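Local coordinates for protein periplasmic beta-glucosidase (Pseudomonas aeruginosa, PDB 6R5T) that probably hydrolyses terminal, non-reducing beta-D-glucosyl residues in the periplasm, releasing beta-D-glucose, as a member of glycoside hydrolase family 3, at residues 382-387 / 425-430; 471-476 / 511-516; 124-129 / 138-143; 391-396 / 479-484. The protein carries 1 engineered substitution. One frame throughout, in Å; residues are numbered along the deposited sequence.

Contact 1 (382-387 / 425-430); sequences AVIGPL and LYAKGA
I384 and A427 sit abreast on two parallel strands, with I384 CG1 4.3 Å from A427 CB on the sheet face they share with A382 and L425. At chi1 -63° the isoleucine keeps CG1 beside its own backbone N and turns CG2 anti to it, which brings CG2 within 3.5 Å of A427 O. That carbonyl is also the acceptor for G385 N, at 3.1 Å. This face packs on helices 456-468 and 497-508.

On the other face, Y426 has CG anti to its backbone N (chi1 170°), and the ring passes obliquely by the neighbouring strand, with CD1 3.3 Å from V383 O. A427 N donates to the same V383 O at 3.2 Å. Beyond the strand ends, Y426 OH is 2.7 Å from a water lying in the plane of the ring, and that water donates to G385 O, so the phenol is tied to the turn opposite. K389 adds a cation-pi contact to the ring.

K428 runs fully extended alongside P386, its CE 4.1 Å from P386 CB, and NZ goes on to bond E450 O outside the pair.

Strand 423-427 is an edge strand of the six-stranded sheet, reached from strand 380-384 by way of helix 410-418. That is a beta-alpha-beta crossover in the alpha/beta sandwich of the family 3 C-terminal domain.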
loop_
_atom_site.group_PDB
_atom_site.type_symbol
_atom_site.label_atom_id
_atom_site.label_comp_id
_atom_site.label_asym_id
_atom_site.label_seq_id
_atom_site.Cartn_x
_atom_site.Cartn_y
_atom_site.Cartn_z
ATOM N N ALA A 382 21.897 -33.564 -12.190
ATOM C CA ALA A 382 22.560 -32.682 -11.194
ATOM C C ALA A 382 21.466 -32.050 -10.316
ATOM O O ALA A 382 20.499 -31.504 -10.860
ATOM C CB ALA A 382 23.405 -31.638 -11.844
ATOM N N VAL A 383 21.591 -32.194 -9.001
ATOM C CA VAL A 383 20.623 -31.625 -8.025
ATOM C C VAL A 383 21.391 -30.529 -7.296
ATOM O O VAL A 383 22.373 -30.812 -6.573
ATOM C CB VAL A 383 20.063 -32.694 -7.088
ATOM C CG1 VAL A 383 19.084 -32.066 -6.114
ATOM C CG2 VAL A 383 19.459 -33.836 -7.862
ATOM N N ILE A 384 21.005 -29.288 -7.517
ATOM C CA ILE A 384 21.840 -28.138 -7.159
ATOM C C ILE A 384 21.009 -27.094 -6.422
ATOM O O ILE A 384 19.908 -26.802 -6.873
ATOM C CB ILE A 384 22.546 -27.533 -8.404
ATOM C CG1 ILE A 384 23.499 -28.579 -9.016
ATOM C CG2 ILE A 384 23.254 -26.262 -8.072
ATOM C CD1 ILE A 384 24.082 -28.163 -10.336
ATOM N N GLY A 385 21.583 -26.519 -5.367
ATOM C CA GLY A 385 20.978 -25.356 -4.697
ATOM C C GLY A 385 20.864 -25.556 -3.196
ATOM O O GLY A 385 20.865 -26.692 -2.709
ATOM N N PRO A 386 20.738 -24.441 -2.462
ATOM C CA PRO A 386 20.758 -24.502 -0.988
ATOM C C PRO A 386 19.515 -25.141 -0.372
ATOM O O PRO A 386 19.553 -25.469 0.793
ATOM C CB PRO A 386 20.920 -23.040 -0.590
ATOM C CG PRO A 386 20.372 -22.249 -1.754
ATOM C CD PRO A 386 20.735 -23.068 -2.973
ATOM N N LEU A 387 18.453 -25.325 -1.133
ATOM C CA LEU A 387 17.234 -25.958 -0.579
ATOM C C LEU A 387 17.159 -27.438 -0.934
ATOM O O LEU A 387 16.267 -28.140 -0.424
ATOM C CB LEU A 387 16.033 -25.137 -1.038
ATOM C CG LEU A 387 16.035 -23.750 -0.383
ATOM C CD1 LEU A 387 15.087 -22.817 -1.064
ATOM C CD2 LEU A 387 15.725 -23.854 1.118
ATOM N N LEU A 425 23.808 -36.181 -8.915
ATOM C CA LEU A 425 25.044 -35.459 -8.560
ATOM C C LEU A 425 24.607 -34.218 -7.799
ATOM O O LEU A 425 23.782 -33.493 -8.321
ATOM C CB LEU A 425 25.786 -35.054 -9.825
ATOM C CG LEU A 425 26.065 -36.150 -10.846
ATOM C CD1 LEU A 425 26.730 -35.521 -12.048
ATOM C CD2 LEU A 425 26.956 -37.234 -10.254
ATOM N N TYR A 426 25.228 -33.946 -6.683
ATOM C CA TYR A 426 24.808 -32.857 -5.784
ATOM C C TYR A 426 25.857 -31.765 -5.727
ATOM O O TYR A 426 27.047 -32.043 -5.614
ATOM C CB TYR A 426 24.519 -33.402 -4.386
ATOM C CG TYR A 426 24.317 -32.301 -3.384
ATOM C CD1 TYR A 426 23.166 -31.538 -3.429
ATOM C CD2 TYR A 426 25.279 -31.964 -2.449
ATOM C CE1 TYR A 426 22.936 -30.525 -2.516
ATOM C CE2 TYR A 426 25.071 -30.952 -1.531
ATOM C CZ TYR A 426 23.895 -30.224 -1.557
ATOM O OH TYR A 426 23.732 -29.178 -0.709
ATOM N N ALA A 427 25.418 -30.516 -5.658
ATOM C CA ALA A 427 26.243 -29.372 -5.285
ATOM C C ALA A 427 25.351 -28.329 -4.648
ATOM O O ALA A 427 24.283 -28.029 -5.210
ATOM C CB ALA A 427 26.950 -28.786 -6.476
ATOM N N LYS A 428 25.788 -27.791 -3.531
ATOM C CA LYS A 428 24.981 -26.751 -2.872
ATOM C C LYS A 428 24.830 -25.537 -3.782
ATOM O O LYS A 428 23.700 -24.929 -3.798
ATOM C CB LYS A 428 25.605 -26.348 -1.552
ATOM C CG LYS A 428 24.655 -25.540 -0.706
ATOM C CD LYS A 428 25.172 -25.267 0.624
ATOM C CE LYS A 428 24.219 -24.376 1.375
ATOM N NZ LYS A 428 24.465 -24.484 2.819
ATOM N N GLY A 429 25.903 -25.071 -4.436
ATOM C CA GLY A 429 25.768 -23.997 -5.432
ATOM C C GLY A 429 25.849 -22.602 -4.881
ATOM O O GLY A 429 26.524 -21.776 -5.443
ATOM N N ALA A 430 25.097 -22.322 -3.808
ATOM C CA ALA A 430 25.089 -21.024 -3.156
ATOM C C ALA A 430 24.526 -21.247 -1.759
ATOM O O ALA A 430 23.773 -22.157 -1.573
ATOM C CB ALA A 430 24.245 -20.037 -3.918
HETATM O O HOH W 1 21.262 -28.207 -0.370
HETATM O O HOH W 2 20.993 -24.246 3.042
#

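Contact 2 (471-476 / 511-516); sequences DLVVAV and KPLVLV
V473 and A475 each use both backbone polar groups to grip the strand beside them. V473 N donates to P512 O at 2.9 Å, and V514 N returns to V473 O at 2.8 Å. One step on, A475 N meets V514 O at 2.8 Å, while V516 N closes the ladder on A475 O, again at 2.8 Å. At the strand starts the charged ends look elsewhere: K511 NZ bonds A470 O and D471 OD2 takes the N-H of R380.

Outward from the backbone, L513 has CG anti to its N (chi1 178°), and its bent end brings CD1 to 3.8 Å from V473 CG1 and 4.0 Å from A475 CB. L515 CD2 covers the same alanine CB at 3.9 Å. L503 and L506 of helix 497-508 close over this layer.

V474, V476, V514 and V516 form the other face. V474 and V516 slant across each other, V474 CG1 lying 3.7 Å from V516 CG2, whereas V476 lies beside V516 and points the same way. Helix 545-553 packs on V514 and V516.

Strand 472-478, helix 497-508 and strand 513-518 thus make a classic beta-alpha-beta unit, placing two inner parallel strands side by side in the C-terminal alpha/beta domain.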
loop_
_atom_site.group_PDB
_atom_site.type_symbol
_atom_site.label_atom_id
_atom_site.label_comp_id
_atom_site.label_asym_id
_atom_site.label_seq_id
_atom_site.Cartn_x
_atom_site.Cartn_y
_atom_site.Cartn_z
ATOM N N ASP A 471 23.155 -34.679 -17.464
ATOM C CA ASP A 471 22.249 -34.546 -18.618
ATOM C C ASP A 471 21.311 -33.352 -18.387
ATOM O O ASP A 471 20.825 -32.787 -19.360
ATOM C CB ASP A 471 21.444 -35.815 -18.812
ATOM C CG ASP A 471 22.322 -37.015 -19.126
ATOM O OD1 ASP A 471 23.280 -36.838 -19.877
ATOM O OD2 ASP A 471 22.090 -38.071 -18.550
ATOM N N LEU A 472 21.000 -33.039 -17.133
ATOM C CA LEU A 472 20.063 -31.932 -16.872
ATOM C C LEU A 472 20.237 -31.510 -15.422
ATOM O O LEU A 472 20.887 -32.249 -14.644
ATOM C CB LEU A 472 18.624 -32.349 -17.153
ATOM C CG LEU A 472 18.028 -33.423 -16.266
ATOM C CD1 LEU A 472 17.208 -32.807 -15.126
ATOM C CD2 LEU A 472 17.158 -34.331 -17.129
ATOM N N VAL A 473 19.713 -30.338 -15.123
ATOM C CA VAL A 473 19.896 -29.721 -13.781
ATOM C C VAL A 473 18.546 -29.512 -13.134
ATOM O O VAL A 473 17.669 -28.900 -13.776
ATOM C CB VAL A 473 20.626 -28.386 -13.890
ATOM C CG1 VAL A 473 20.675 -27.686 -12.552
ATOM C CG2 VAL A 473 22.029 -28.549 -14.481
ATOM N N VAL A 474 18.401 -30.045 -11.933
ATOM C CA VAL A 474 17.247 -29.720 -11.044
ATOM C C VAL A 474 17.789 -28.731 -10.019
ATOM O O VAL A 474 18.558 -29.141 -9.127
ATOM C CB VAL A 474 16.648 -30.972 -10.407
ATOM C CG1 VAL A 474 15.532 -30.644 -9.421
ATOM C CG2 VAL A 474 16.090 -31.884 -11.485
ATOM N N ALA A 475 17.431 -27.462 -10.148
ATOM C CA ALA A 475 17.897 -26.407 -9.240
ATOM C C ALA A 475 16.811 -26.208 -8.177
ATOM O O ALA A 475 15.667 -25.906 -8.532
ATOM C CB ALA A 475 18.177 -25.139 -9.980
ATOM N N VAL A 476 17.145 -26.397 -6.927
ATOM C CA VAL A 476 16.209 -26.329 -5.789
ATOM C C VAL A 476 16.576 -25.039 -5.050
ATOM O O VAL A 476 17.573 -24.966 -4.341
ATOM C CB VAL A 476 16.225 -27.570 -4.878
ATOM C CG1 VAL A 476 15.020 -27.536 -3.953
ATOM C CG2 VAL A 476 16.263 -28.859 -5.676
ATOM N N LYS A 511 22.617 -26.838 -20.192
ATOM C CA LYS A 511 21.908 -28.033 -19.718
ATOM C C LYS A 511 20.445 -27.633 -19.525
ATOM O O LYS A 511 20.193 -26.503 -19.090
ATOM C CB LYS A 511 22.538 -28.548 -18.427
ATOM C CG LYS A 511 23.967 -29.018 -18.606
ATOM C CD LYS A 511 24.082 -30.197 -19.442
ATOM C CE LYS A 511 25.549 -30.546 -19.667
ATOM N NZ LYS A 511 25.578 -31.788 -20.446
ATOM N N PRO A 512 19.478 -28.526 -19.815
ATOM C CA PRO A 512 18.076 -28.276 -19.477
ATOM C C PRO A 512 17.978 -27.904 -17.986
ATOM O O PRO A 512 18.634 -28.554 -17.184
ATOM C CB PRO A 512 17.373 -29.590 -19.788
ATOM C CG PRO A 512 18.239 -30.219 -20.857
ATOM C CD PRO A 512 19.653 -29.822 -20.502
ATOM N N LEU A 513 17.236 -26.843 -17.674
ATOM C CA LEU A 513 17.224 -26.297 -16.298
ATOM C C LEU A 513 15.806 -26.374 -15.744
ATOM O O LEU A 513 14.927 -25.625 -16.264
ATOM C CB LEU A 513 17.741 -24.875 -16.341
ATOM C CG LEU A 513 17.763 -24.094 -15.035
ATOM C CD1 LEU A 513 18.594 -24.795 -13.960
ATOM C CD2 LEU A 513 18.242 -22.661 -15.246
ATOM N N VAL A 514 15.612 -27.196 -14.729
ATOM C CA VAL A 514 14.315 -27.370 -14.044
ATOM C C VAL A 514 14.430 -26.627 -12.709
ATOM O O VAL A 514 15.319 -26.939 -11.950
ATOM C CB VAL A 514 13.950 -28.840 -13.793
ATOM C CG1 VAL A 514 12.684 -28.960 -12.986
ATOM C CG2 VAL A 514 13.824 -29.632 -15.075
ATOM N N LEU A 515 13.557 -25.645 -12.458
ATOM C CA LEU A 515 13.565 -24.973 -11.150
ATOM C C LEU A 515 12.514 -25.584 -10.257
ATOM O O LEU A 515 11.338 -25.677 -10.642
ATOM C CB LEU A 515 13.246 -23.493 -11.320
ATOM C CG LEU A 515 14.162 -22.638 -12.132
ATOM C CD1 LEU A 515 13.849 -21.191 -11.814
ATOM C CD2 LEU A 515 15.620 -22.975 -11.906
ATOM N N VAL A 516 12.953 -26.013 -9.090
ATOM C CA VAL A 516 12.074 -26.448 -7.996
ATOM C C VAL A 516 12.113 -25.345 -6.945
ATOM O O VAL A 516 13.148 -25.110 -6.322
ATOM C CB VAL A 516 12.493 -27.816 -7.416
ATOM C CG1 VAL A 516 11.659 -28.132 -6.199
ATOM C CG2 VAL A 516 12.405 -28.918 -8.443
#

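Contact 3 (124-129 / 138-143)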
loop_
_atom_site.group_PDB
_atom_site.type_symbol
_atom_site.label_atom_id
_atom_site.label_comp_id
_atom_site.label_asym_id
_atom_site.label_seq_id
_atom_site.Cartn_x
_atom_site.Cartn_y
_atom_site.Cartn_z
ATOM N N SER A 124 -5.505 -21.959 15.284
ATOM C CA SER A 124 -5.666 -22.278 13.839
ATOM C C SER A 124 -7.161 -22.427 13.607
ATOM O O SER A 124 -7.861 -22.794 14.540
ATOM C CB SER A 124 -4.903 -23.550 13.518
ATOM O OG SER A 124 -4.927 -23.938 12.133
ATOM N N PRO A 125 -7.708 -22.173 12.409
ATOM C CA PRO A 125 -6.958 -21.749 11.215
ATOM C C PRO A 125 -6.640 -20.241 11.225
ATOM O O PRO A 125 -7.340 -19.443 11.806
ATOM C CB PRO A 125 -7.948 -22.050 10.108
ATOM C CG PRO A 125 -9.293 -21.833 10.728
ATOM C CD PRO A 125 -9.125 -22.368 12.129
ATOM N N MET A 126 -5.567 -19.894 10.533
ATOM C CA MET A 126 -5.282 -18.503 10.152
ATOM C C MET A 126 -6.018 -18.202 8.864
ATOM O O MET A 126 -5.791 -18.897 7.888
ATOM C CB MET A 126 -3.763 -18.337 9.993
ATOM C CG MET A 126 -3.305 -16.899 9.764
ATOM S SD MET A 126 -3.492 -16.405 8.059
ATOM C CE MET A 126 -2.266 -15.078 7.963
ATOM N N VAL A 127 -6.907 -17.226 8.884
ATOM C CA VAL A 127 -7.816 -16.926 7.752
ATOM C C VAL A 127 -7.749 -15.466 7.347
ATOM O O VAL A 127 -8.729 -14.957 6.754
ATOM C CB VAL A 127 -9.236 -17.370 8.116
ATOM C CG1 VAL A 127 -9.225 -18.856 8.471
ATOM C CG2 VAL A 127 -9.882 -16.578 9.237
ATOM N N ASP A 128 -6.616 -14.824 7.591
ATOM C CA ASP A 128 -6.428 -13.422 7.185
ATOM C C ASP A 128 -6.258 -13.359 5.664
ATOM O O ASP A 128 -5.434 -14.088 5.131
ATOM C CB ASP A 128 -5.232 -12.826 7.889
ATOM C CG ASP A 128 -5.202 -13.026 9.391
ATOM O OD1 ASP A 128 -6.258 -12.877 9.993
ATOM O OD2 ASP A 128 -4.131 -13.289 9.901
ATOM N N ILE A 129 -7.040 -12.521 4.964
ATOM C CA ILE A 129 -6.834 -12.241 3.529
ATOM C C ILE A 129 -5.489 -11.553 3.367
ATOM O O ILE A 129 -5.175 -10.591 4.098
ATOM C CB ILE A 129 -7.993 -11.348 3.048
ATOM C CG1 ILE A 129 -9.286 -12.153 3.112
ATOM C CG2 ILE A 129 -7.783 -10.739 1.690
ATOM C CD1 ILE A 129 -9.322 -13.321 2.196
ATOM N N VAL A 138 2.131 -14.352 4.955
ATOM C CA VAL A 138 1.276 -14.818 3.831
ATOM C C VAL A 138 1.346 -16.351 3.769
ATOM O O VAL A 138 0.344 -16.938 3.340
ATOM C CB VAL A 138 1.669 -14.187 2.483
ATOM C CG1 VAL A 138 1.496 -12.675 2.503
ATOM C CG2 VAL A 138 3.070 -14.569 2.096
ATOM N N SER A 139 2.454 -16.929 4.220
ATOM C CA SER A 139 2.622 -18.415 4.173
ATOM C C SER A 139 1.567 -19.128 5.031
ATOM O O SER A 139 1.203 -20.323 4.747
ATOM C CB SER A 139 4.011 -18.794 4.605
ATOM O OG SER A 139 4.178 -18.457 5.983
ATOM N N GLU A 140 1.005 -18.431 5.998
ATOM C CA GLU A 140 0.040 -19.018 6.968
ATOM C C GLU A 140 -1.404 -18.949 6.519
ATOM O O GLU A 140 -2.197 -19.644 7.128
ATOM C CB GLU A 140 0.118 -18.258 8.281
ATOM C CG GLU A 140 1.408 -18.504 8.946
ATOM C CD GLU A 140 1.593 -17.503 10.043
ATOM O OE1 GLU A 140 0.662 -17.440 10.936
ATOM O OE2 GLU A 140 2.634 -16.775 9.958
ATOM N N GLY A 141 -1.727 -18.165 5.480
ATOM C CA GLY A 141 -3.104 -18.064 5.020
ATOM C C GLY A 141 -3.344 -18.829 3.740
ATOM O O GLY A 141 -2.484 -19.667 3.329
ATOM N N PHE A 142 -4.478 -18.545 3.141
ATOM C CA PHE A 142 -4.960 -19.289 1.969
ATOM C C PHE A 142 -4.951 -18.420 0.718
ATOM O O PHE A 142 -5.507 -18.837 -0.287
ATOM C CB PHE A 142 -6.340 -19.855 2.244
ATOM C CG PHE A 142 -6.419 -20.879 3.338
ATOM C CD1 PHE A 142 -5.599 -21.993 3.336
ATOM C CD2 PHE A 142 -7.366 -20.756 4.331
ATOM C CE1 PHE A 142 -5.744 -22.993 4.296
ATOM C CE2 PHE A 142 -7.473 -21.732 5.323
ATOM C CZ PHE A 142 -6.685 -22.857 5.278
ATOM N N GLY A 143 -4.288 -17.255 0.776
ATOM C CA GLY A 143 -4.110 -16.372 -0.385
ATOM C C GLY A 143 -5.059 -15.193 -0.334
ATOM O O GLY A 143 -5.373 -14.708 0.763
HETATM O O HOH W 3 -4.690 -21.534 7.607
HETATM O O HOH W 4 -6.243 -15.997 3.020
#
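M126 to I129 and E140 to G143 run 29° apart without pairing as strands, two passes of one long loop. This loop follows strand 121-122 of the TIM-barrel-like N-terminal domain and leads into helix 146-161. A cis peptide precedes P125.

M126 carries most of the packing. Its CG stands anti to the backbone N (chi1 -173°), then the chain bends at chi2 (-81°) and lays the thioether against the turn, SD 3.5 Å from G141 CA. The methyl, CE, lies 4.0 Å from E140 CB, the two side chains crossing at about a right angle. The same sulfur accepts a weak bond from D128 N at 3.5 Å. F142 turns its ring toward helix 146-161, packing on T149 and L152.

The polar ends face the sugar site, whose glucose lies about 5 Å from the E140 side chain. E140 OE1 makes a salt bridge with R137; D128 OD2 bonds H177 ND1 while OD1 bonds the hydroxyl of Y208. R137 and H177 both line the glycan pocket, so E140 and D128 probably help position them from the second shell.

Water joins the two backbones. One water donates to M126 O at 2.9 Å and to E140 O at 3.2 Å. A second has three partners, accepting from F142 N at 3.1 Å and donating to D128 O and, at 2.7 Å, to G143 O.

Contact 4 (391-396 / 479-484); sequences QRDVIG and ESQGMA
Q481 reaches into the bend of the chain at G396, after helix 391-394, and its side chain can be followed outward against R392, D393 and G396. CB rests 3.6 Å from G396 C. With chi1 at 57°, CG sits between the backbone N and the carbonyl carbon, 3.5 Å from D393 OD1. A second bend at chi2 then folds the amide flat over the arginine: NE2 lies over the centre of the R392 guanidinium, 3.5 Å from CZ, with the two planes 15° apart. OE1 accepts a hydrogen bond from a water at 2.6 Å, and that water is weakly bonded to R392 NH1. NE2 donates to E448 OE2 and to another water, which in turn donates to D393 OD1.

At the root of the residue, Q481 N donates to D393 OD1 at 2.9 Å, arriving on the anti side and 31° out of the carboxylate plane. The other oxygen, OD2, bonds S390 OG. R392 NH2 turns back at its edge to G396 O in a long, weak bond of 3.4 Å.

OD1 therefore has two donors and OD2 a third, which would favour an ionised D393; the stacked amide and the weak bond to G396 O together limit the guanidinium's freedom to turn.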
loop_
_atom_site.group_PDB
_atom_site.type_symbol
_atom_site.label_atom_id
_atom_site.label_comp_id
_atom_site.label_asym_id
_atom_site.label_seq_id
_atom_site.Cartn_x
_atom_site.Cartn_y
_atom_site.Cartn_z
ATOM N N GLN A 391 16.265 -30.154 5.274
ATOM C CA GLN A 391 15.122 -30.686 6.038
ATOM C C GLN A 391 14.429 -29.566 6.796
ATOM O O GLN A 391 13.233 -29.619 6.893
ATOM C CB GLN A 391 15.619 -31.743 7.022
ATOM C CG GLN A 391 15.968 -33.048 6.326
ATOM C CD GLN A 391 16.484 -34.109 7.259
ATOM O OE1 GLN A 391 17.422 -33.842 8.023
ATOM N NE2 GLN A 391 15.886 -35.296 7.185
ATOM N N ARG A 392 15.182 -28.585 7.299
ATOM C CA ARG A 392 14.576 -27.511 8.113
ATOM C C ARG A 392 13.633 -26.705 7.229
ATOM O O ARG A 392 12.531 -26.307 7.706
ATOM C CB ARG A 392 15.623 -26.618 8.757
ATOM C CG ARG A 392 15.004 -25.524 9.613
ATOM C CD ARG A 392 14.323 -26.063 10.861
ATOM N NE ARG A 392 13.576 -25.050 11.595
ATOM C CZ ARG A 392 12.336 -24.656 11.286
ATOM N NH1 ARG A 392 11.735 -23.732 12.023
ATOM N NH2 ARG A 392 11.698 -25.154 10.248
ATOM N N ASP A 393 14.007 -26.468 5.973
ATOM C CA ASP A 393 13.154 -25.569 5.162
ATOM C C ASP A 393 11.911 -26.292 4.615
ATOM O O ASP A 393 10.839 -25.666 4.518
ATOM C CB ASP A 393 13.976 -24.928 4.060
ATOM C CG ASP A 393 15.011 -23.996 4.676
ATOM O OD1 ASP A 393 14.644 -23.112 5.452
ATOM O OD2 ASP A 393 16.198 -24.291 4.528
ATOM N N VAL A 394 12.016 -27.582 4.307
ATOM C CA VAL A 394 10.891 -28.245 3.601
ATOM C C VAL A 394 9.669 -28.286 4.509
ATOM O O VAL A 394 8.542 -28.212 3.981
ATOM C CB VAL A 394 11.289 -29.606 3.032
ATOM C CG1 VAL A 394 11.516 -30.624 4.153
ATOM C CG2 VAL A 394 10.263 -30.094 2.004
ATOM N N ILE A 395 9.830 -28.299 5.841
ATOM C CA ILE A 395 8.653 -28.328 6.751
ATOM C C ILE A 395 8.038 -26.946 6.933
ATOM O O ILE A 395 6.992 -26.876 7.551
ATOM C CB ILE A 395 8.963 -29.018 8.101
ATOM C CG1 ILE A 395 10.007 -28.293 8.948
ATOM C CG2 ILE A 395 9.334 -30.443 7.831
ATOM C CD1 ILE A 395 10.160 -28.885 10.330
ATOM N N GLY A 396 8.691 -25.874 6.489
ATOM C CA GLY A 396 8.099 -24.539 6.491
ATOM C C GLY A 396 8.169 -23.838 7.825
ATOM O O GLY A 396 8.749 -24.380 8.803
ATOM N N GLU A 479 13.332 -19.359 -1.044
ATOM C CA GLU A 479 13.443 -18.783 0.310
ATOM C C GLU A 479 13.703 -19.879 1.325
ATOM O O GLU A 479 13.216 -20.991 1.165
ATOM C CB GLU A 479 12.151 -18.048 0.721
ATOM C CG GLU A 479 11.762 -16.909 -0.184
ATOM C CD GLU A 479 10.448 -16.259 0.282
ATOM O OE1 GLU A 479 9.521 -17.002 0.663
ATOM O OE2 GLU A 479 10.374 -14.987 0.245
ATOM N N SER A 480 14.456 -19.580 2.361
ATOM C CA SER A 480 14.450 -20.380 3.581
ATOM C C SER A 480 13.202 -20.031 4.386
ATOM O O SER A 480 12.586 -18.965 4.175
ATOM C CB SER A 480 15.729 -20.196 4.369
ATOM O OG SER A 480 15.835 -18.869 4.864
ATOM N N GLN A 481 12.776 -20.951 5.260
ATOM C CA GLN A 481 11.440 -20.780 5.874
ATOM C C GLN A 481 11.462 -19.555 6.799
ATOM O O GLN A 481 10.409 -18.954 6.986
ATOM C CB GLN A 481 10.975 -22.071 6.554
ATOM C CG GLN A 481 11.908 -22.595 7.616
ATOM C CD GLN A 481 11.958 -21.857 8.922
ATOM O OE1 GLN A 481 10.949 -21.372 9.419
ATOM N NE2 GLN A 481 13.155 -21.771 9.495
ATOM N N GLY A 482 12.613 -19.180 7.345
ATOM C CA GLY A 482 12.674 -17.982 8.207
ATOM C C GLY A 482 12.547 -16.687 7.421
ATOM O O GLY A 482 12.488 -15.608 8.076
ATOM N N MET A 483 12.508 -16.746 6.085
ATOM C CA MET A 483 12.243 -15.532 5.266
ATOM C C MET A 483 10.745 -15.321 5.137
ATOM O O MET A 483 10.358 -14.234 4.708
ATOM C CB MET A 483 12.809 -15.641 3.861
ATOM C CG MET A 483 14.324 -15.729 3.864
ATOM S SD MET A 483 14.968 -15.858 2.186
ATOM C CE MET A 483 16.715 -16.089 2.508
ATOM N N ALA A 484 9.935 -16.287 5.493
ATOM C CA ALA A 484 8.461 -16.188 5.308
ATOM C C ALA A 484 7.791 -16.654 6.582
ATOM O O ALA A 484 7.104 -17.690 6.618
ATOM C CB ALA A 484 7.985 -16.986 4.118
HETATM O O HOH W 5 10.126 -21.154 11.849
HETATM O O HOH W 6 15.659 -22.441 7.797
#

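How the contacts relate
Contacts 1 and 2 belong to one sheet: strands 380-384 and 472-478 are neighbours, with A382 O 2.8 Å from V474 N and I384 O 2.8 Å from V476 N, both probable hydrogen bonds. Contact 4 gathers the chain leaving those two strands, and L387 of contact 1 packs on it, its CD1 3.4 Å from E479 O. Contact 3 belongs to the other domain, about 31 Å from contacts 1 and 2 between centres, yet it meets contact 4 where S139 OG lies 3.1 Å from A484 O. The R392 side chain is about 10 Å from the bound galactose, and pocket residues W398 and E486 closely follow contact 4's segments, so residues of both domains line the sugar.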